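PDB 6MVF: beta-galactosidase/beta-glucuronidase from Faecalibacterium prausnitzii L2-6, which binds flavin mononucleotide and, as a member of glycosyl hydrolase family 2, probably splits terminal beta-linked sugars such as glucuronides from their conjugates. Local coordinates for residues 88-94 with 118-124; 99-105 with 132-138. All blocks are in the same frame, centred on the assembly; numbering follows the deposited sequence.

Contact 1. Residues 88-94 with 118-124; sequences RVYVEVL and IFRADIT
The Y90 ring carries D122 over one face, with D122 CA 3.9 Å from the ring centroid in a CH-pi contact and the carboxylate stacked almost flat, its plane 19° from the ring's; the ring's OH is hydrogen-bonded to D176 OD2. The R88 guanidinium meets the same aspartate at its edge. NE and NH2 both donate to one oxygen, NH2 at 2.8 Å from D122 OD2, the two planes standing 83° apart, while T124 OG1 lies over one guanidinium face. Bends at chi2 and chi3 (58°) turn the arginine chain back to this carboxylate. The other aspartate oxygen, OD1, accepts from T124 N in an Asx turn, and T124 OG1 accepts a hydrogen bond from V89 N (2.9 Å), extending the ladder past the strand end.

These are antiparallel strands in the family 2 sugar-binding domain, and 119-122 is an outermost strand of its four-stranded sheet. On the face with Y90, E92 and R120 run side by side, and R120 NE gives a nearly straight bond of 2.6 Å to E92 OE1, on its anti lone pair; the R120 side chain is about 7 Å from the bound FMN, and its NH1 and NH2 also bond L175 O and G180 O.

The other face is apolar. V93 CB sits 3.8 Å from the F119 ring centroid, over its face, a branched valine presenting both methyls to the flat ring. V91 CG1 packs on A121 CB and on I123 CG2, the latter 3.7 Å away.

Contact 2. Residues 99-105 with 132-138; sequences DATVKVN and NELTIEV
This is an antiparallel strand pair inside the six-stranded sheet of the family 2 sugar-binding domain, greasy on one face, polar on the other, and closed at one end by two asparagines. T101 with E137 and K103 with T135 are hydrogen-bonded pairs, K103 N reaching T135 O at 2.6 Å. Of the non-hydrogen-bonded pairs, V102-I136 lies between them and A100-V138 and V104-L134 to either side; the side chains of all three form the buried face. There L134, its CG anti to the backbone N (chi1 175°), leans CD1 across to V102 CG1 at 3.8 Å and more loosely to V104 CG2. Valine and isoleucine, branched at CB, suit the extended backbone and fill this face.

On the partly exposed face, K103 lays its CB alongside T135 CB, then runs obliquely to the next hydrogen-bonded pair, where NZ lies 2.9 Å from E137 OE1. The bond is weak, but long flexible chains suit such a diagonal salt bridge.

N105 ends the ladder in the left-handed helical conformation (phi 48°), which asparagine tolerates well. Its N donates to E133 O, and its OD1 takes the place of a backbone carbonyl, accepting from E133 N at 2.8 Å with the donor tilted from the amide plane. N105 ND2 donates to N132 OD1 at 2.9 Å, the acceptor close to the plane of the N105 amide, and also to L126 O. With an alanine here, E133 N would probably be left without its acceptor, N132 OD1 would lose a donor, and the end of strand 99-104 would be freer to fray. N132 ND2 in turn bonds to R128 O.

Strand 70-78 borders 131-139 and strand 107-113 borders 99-104, while W34 of strand 34-37 touches both L134 and I136.

Overall arrangement
Both contacts are antiparallel pairs of one sugar-binding domain, but each belongs to a different sheet, and their centres lie 11 Å apart. The chain alternates between them: 88-93 leads to 99-104, and 119-122 to 131-139. Their apolar faces meet in a shared buried core, where F119 packs on A100 and V102, V91 on V102, and I123 on V104, with I123 CG2 3.7 Å from V104 CG2. The other faces differ. That of contact 1, with two arginine-carboxylate salt bridges and an aromatic ring, turns to residues 175-180 by the flavin site; that of contact 2, partly exposed and away from annotated sites, has threonines and a weak lysine-glutamate bridge, beside an asparagine-bound strand end.

Contact 1. Residues 88-94 with 118-124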
# COMPACT_ATOMS: atom_id res chain seq x y z
N ARG A 88 -25.57 -16.40 -15.41
CA ARG A 88 -25.17 -16.14 -16.78
C ARG A 88 -23.69 -15.79 -16.81
O ARG A 88 -23.13 -15.27 -15.83
CB ARG A 88 -26.02 -15.02 -17.40
CG ARG A 88 -27.51 -15.26 -17.16
CD ARG A 88 -28.38 -14.72 -18.27
NE ARG A 88 -28.06 -15.29 -19.58
CZ ARG A 88 -28.37 -16.53 -19.94
NH1 ARG A 88 -28.98 -17.34 -19.09
NH2 ARG A 88 -28.07 -16.95 -21.16
N VAL A 89 -23.05 -16.12 -17.93
CA VAL A 89 -21.62 -15.92 -18.11
C VAL A 89 -21.41 -15.12 -19.38
O VAL A 89 -22.00 -15.44 -20.42
CB VAL A 89 -20.86 -17.25 -18.19
CG1 VAL A 89 -19.35 -17.00 -18.31
CG2 VAL A 89 -21.23 -18.13 -16.97
N TYR A 90 -20.59 -14.08 -19.30
CA TYR A 90 -20.30 -13.21 -20.43
C TYR A 90 -18.79 -13.10 -20.57
O TYR A 90 -18.08 -13.01 -19.56
CB TYR A 90 -20.91 -11.82 -20.24
CG TYR A 90 -22.38 -11.68 -20.60
CD1 TYR A 90 -23.39 -12.11 -19.72
CD2 TYR A 90 -22.77 -11.09 -21.79
CE1 TYR A 90 -24.75 -11.97 -20.06
CE2 TYR A 90 -24.11 -10.93 -22.12
CZ TYR A 90 -25.09 -11.37 -21.27
OH TYR A 90 -26.41 -11.21 -21.64
N VAL A 91 -18.29 -13.10 -21.80
CA VAL A 91 -16.91 -12.72 -22.06
C VAL A 91 -16.92 -11.29 -22.57
O VAL A 91 -17.77 -10.91 -23.38
CB VAL A 91 -16.19 -13.67 -23.05
CG1 VAL A 91 -16.93 -13.78 -24.35
CG2 VAL A 91 -14.80 -13.18 -23.31
N GLU A 92 -16.00 -10.47 -22.05
CA GLU A 92 -15.89 -9.07 -22.40
C GLU A 92 -14.49 -8.81 -22.94
O GLU A 92 -13.51 -8.93 -22.20
CB GLU A 92 -16.20 -8.20 -21.19
CG GLU A 92 -15.84 -6.74 -21.34
CD GLU A 92 -16.24 -5.93 -20.11
OE1 GLU A 92 -17.41 -5.45 -20.06
OE2 GLU A 92 -15.39 -5.77 -19.19
N VAL A 93 -14.40 -8.48 -24.23
CA VAL A 93 -13.15 -8.06 -24.87
C VAL A 93 -13.12 -6.54 -24.89
O VAL A 93 -14.05 -5.90 -25.40
CB VAL A 93 -13.04 -8.62 -26.30
CG1 VAL A 93 -11.76 -8.13 -26.98
CG2 VAL A 93 -13.12 -10.15 -26.30
N LEU A 94 -12.06 -5.94 -24.34
CA LEU A 94 -12.06 -4.48 -24.22
C LEU A 94 -11.60 -3.80 -25.50
O LEU A 94 -11.83 -2.60 -25.66
CB LEU A 94 -11.19 -4.03 -23.03
CG LEU A 94 -11.67 -4.54 -21.66
CD1 LEU A 94 -10.66 -4.26 -20.52
CD2 LEU A 94 -13.05 -3.99 -21.32
N ILE A 118 -15.25 -1.87 -26.88
CA ILE A 118 -15.59 -3.05 -26.10
C ILE A 118 -16.68 -3.82 -26.82
O ILE A 118 -17.60 -3.24 -27.41
CB ILE A 118 -16.06 -2.61 -24.69
CG1 ILE A 118 -14.93 -1.91 -23.94
CG2 ILE A 118 -16.59 -3.77 -23.86
CD1 ILE A 118 -15.42 -1.04 -22.81
N PHE A 119 -16.58 -5.14 -26.81
CA PHE A 119 -17.71 -5.95 -27.24
C PHE A 119 -17.82 -7.15 -26.31
O PHE A 119 -16.81 -7.60 -25.73
CB PHE A 119 -17.59 -6.36 -28.71
CG PHE A 119 -16.37 -7.16 -29.02
CD1 PHE A 119 -15.17 -6.54 -29.33
CD2 PHE A 119 -16.43 -8.55 -29.03
CE1 PHE A 119 -14.05 -7.29 -29.64
CE2 PHE A 119 -15.31 -9.30 -29.32
CZ PHE A 119 -14.13 -8.68 -29.63
N ARG A 120 -19.05 -7.64 -26.13
CA ARG A 120 -19.34 -8.72 -25.19
C ARG A 120 -20.13 -9.83 -25.88
O ARG A 120 -20.68 -9.65 -26.97
CB ARG A 120 -20.13 -8.24 -23.97
CG ARG A 120 -19.53 -7.06 -23.29
CD ARG A 120 -20.14 -6.83 -21.93
NE ARG A 120 -19.70 -5.55 -21.38
CZ ARG A 120 -20.40 -4.42 -21.46
NH1 ARG A 120 -21.60 -4.40 -22.05
NH2 ARG A 120 -19.90 -3.32 -20.92
N ALA A 121 -20.18 -10.98 -25.20
CA ALA A 121 -20.88 -12.16 -25.71
C ALA A 121 -21.39 -13.00 -24.56
O ALA A 121 -20.63 -13.32 -23.63
CB ALA A 121 -19.96 -12.98 -26.62
N ASP A 122 -22.68 -13.36 -24.60
CA ASP A 122 -23.29 -14.26 -23.62
C ASP A 122 -22.85 -15.69 -23.95
O ASP A 122 -23.37 -16.33 -24.86
CB ASP A 122 -24.81 -14.09 -23.65
CG ASP A 122 -25.55 -14.96 -22.63
OD1 ASP A 122 -24.91 -15.76 -21.91
OD2 ASP A 122 -26.79 -14.82 -22.53
N ILE A 123 -21.88 -16.22 -23.20
CA ILE A 123 -21.38 -17.56 -23.46
C ILE A 123 -21.93 -18.57 -22.46
O ILE A 123 -21.34 -19.63 -22.29
CB ILE A 123 -19.84 -17.59 -23.48
CG1 ILE A 123 -19.29 -17.27 -22.10
CG2 ILE A 123 -19.32 -16.60 -24.50
CD1 ILE A 123 -17.90 -17.76 -21.88
N THR A 124 -23.05 -18.25 -21.81
CA THR A 124 -23.63 -19.10 -20.77
C THR A 124 -23.77 -20.55 -21.25
O THR A 124 -23.24 -21.48 -20.64
CB THR A 124 -25.00 -18.56 -20.35
OG1 THR A 124 -24.88 -17.21 -19.90
CG2 THR A 124 -25.62 -19.42 -19.24

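Contact 2. Residues 99-105 with 132-138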
# COMPACT_ATOMS: atom_id res chain seq x y z
N ASP A 99 -10.29 -6.98 -36.10
CA ASP A 99 -11.42 -7.83 -36.45
C ASP A 99 -11.29 -9.09 -35.62
O ASP A 99 -10.17 -9.60 -35.47
CB ASP A 99 -11.40 -8.14 -37.95
CG ASP A 99 -12.72 -8.69 -38.48
OD1 ASP A 99 -13.65 -8.89 -37.67
OD2 ASP A 99 -12.82 -8.91 -39.71
N ALA A 100 -12.39 -9.59 -35.06
CA ALA A 100 -12.28 -10.65 -34.07
C ALA A 100 -13.40 -11.68 -34.19
O ALA A 100 -14.51 -11.37 -34.62
CB ALA A 100 -12.26 -10.10 -32.65
N THR A 101 -13.08 -12.91 -33.77
CA THR A 101 -14.05 -13.99 -33.61
C THR A 101 -13.78 -14.67 -32.28
O THR A 101 -12.64 -15.03 -32.00
CB THR A 101 -13.96 -15.02 -34.75
OG1 THR A 101 -14.26 -14.40 -36.00
CG2 THR A 101 -14.96 -16.14 -34.50
N VAL A 102 -14.82 -14.84 -31.46
CA VAL A 102 -14.69 -15.47 -30.15
C VAL A 102 -15.33 -16.85 -30.21
O VAL A 102 -16.49 -16.99 -30.62
CB VAL A 102 -15.31 -14.61 -29.03
CG1 VAL A 102 -15.08 -15.26 -27.66
CG2 VAL A 102 -14.72 -13.21 -29.04
N LYS A 103 -14.59 -17.88 -29.78
CA LYS A 103 -15.11 -19.23 -29.68
C LYS A 103 -14.94 -19.74 -28.25
O LYS A 103 -13.88 -19.57 -27.65
CB LYS A 103 -14.40 -20.20 -30.63
CG LYS A 103 -14.82 -20.12 -32.07
CD LYS A 103 -13.85 -20.93 -32.91
CE LYS A 103 -14.11 -20.77 -34.40
NZ LYS A 103 -12.84 -20.62 -35.16
N VAL A 104 -15.99 -20.36 -27.72
CA VAL A 104 -15.92 -21.07 -26.45
C VAL A 104 -16.14 -22.55 -26.73
O VAL A 104 -17.15 -22.94 -27.34
CB VAL A 104 -16.95 -20.54 -25.44
CG1 VAL A 104 -16.90 -21.35 -24.16
CG2 VAL A 104 -16.68 -19.07 -25.16
N ASN A 105 -15.17 -23.38 -26.31
CA ASN A 105 -15.24 -24.83 -26.50
C ASN A 105 -15.62 -25.18 -27.94
O ASN A 105 -16.46 -26.04 -28.19
CB ASN A 105 -16.22 -25.46 -25.51
CG ASN A 105 -15.81 -25.27 -24.06
OD1 ASN A 105 -14.62 -25.35 -23.70
ND2 ASN A 105 -16.81 -25.04 -23.21
N ASN A 132 -12.95 -24.73 -19.28
CA ASN A 132 -13.47 -24.44 -20.61
C ASN A 132 -12.32 -23.89 -21.44
O ASN A 132 -11.28 -23.50 -20.90
CB ASN A 132 -14.65 -23.45 -20.57
CG ASN A 132 -15.85 -23.99 -19.83
OD1 ASN A 132 -16.89 -24.28 -20.43
ND2 ASN A 132 -15.72 -24.13 -18.51
N GLU A 133 -12.48 -23.86 -22.76
CA GLU A 133 -11.49 -23.25 -23.65
C GLU A 133 -12.05 -22.01 -24.33
O GLU A 133 -13.15 -22.03 -24.88
CB GLU A 133 -10.98 -24.25 -24.69
CG GLU A 133 -9.61 -24.85 -24.33
CD GLU A 133 -8.42 -23.94 -24.70
OE1 GLU A 133 -8.45 -23.30 -25.78
OE2 GLU A 133 -7.44 -23.89 -23.91
N LEU A 134 -11.29 -20.92 -24.27
CA LEU A 134 -11.63 -19.64 -24.88
C LEU A 134 -10.67 -19.36 -26.02
O LEU A 134 -9.44 -19.38 -25.83
CB LEU A 134 -11.58 -18.53 -23.83
CG LEU A 134 -11.79 -17.06 -24.22
CD1 LEU A 134 -13.12 -16.91 -24.87
CD2 LEU A 134 -11.69 -16.15 -22.98
N THR A 135 -11.23 -19.10 -27.21
CA THR A 135 -10.45 -18.88 -28.44
C THR A 135 -10.88 -17.57 -29.07
O THR A 135 -12.07 -17.37 -29.35
CB THR A 135 -10.65 -20.04 -29.42
OG1 THR A 135 -10.27 -21.28 -28.79
CG2 THR A 135 -9.82 -19.86 -30.68
N ILE A 136 -9.93 -16.66 -29.29
CA ILE A 136 -10.20 -15.37 -29.94
C ILE A 136 -9.28 -15.24 -31.16
O ILE A 136 -8.07 -15.04 -31.02
CB ILE A 136 -10.01 -14.18 -28.99
CG1 ILE A 136 -10.82 -14.38 -27.71
CG2 ILE A 136 -10.42 -12.88 -29.69
CD1 ILE A 136 -10.34 -13.52 -26.52
N GLU A 137 -9.87 -15.34 -32.34
CA GLU A 137 -9.17 -15.05 -33.58
C GLU A 137 -9.20 -13.56 -33.82
O GLU A 137 -10.27 -12.95 -33.82
CB GLU A 137 -9.81 -15.78 -34.76
CG GLU A 137 -9.43 -17.24 -34.90
CD GLU A 137 -10.01 -17.90 -36.15
OE1 GLU A 137 -10.50 -19.05 -36.02
OE2 GLU A 137 -9.97 -17.27 -37.24
N VAL A 138 -8.03 -12.96 -34.03
CA VAL A 138 -7.89 -11.53 -34.24
C VAL A 138 -7.11 -11.29 -35.53
O VAL A 138 -6.07 -11.90 -35.75
CB VAL A 138 -7.16 -10.87 -33.05
CG1 VAL A 138 -7.03 -9.36 -33.27
CG2 VAL A 138 -7.88 -11.17 -31.77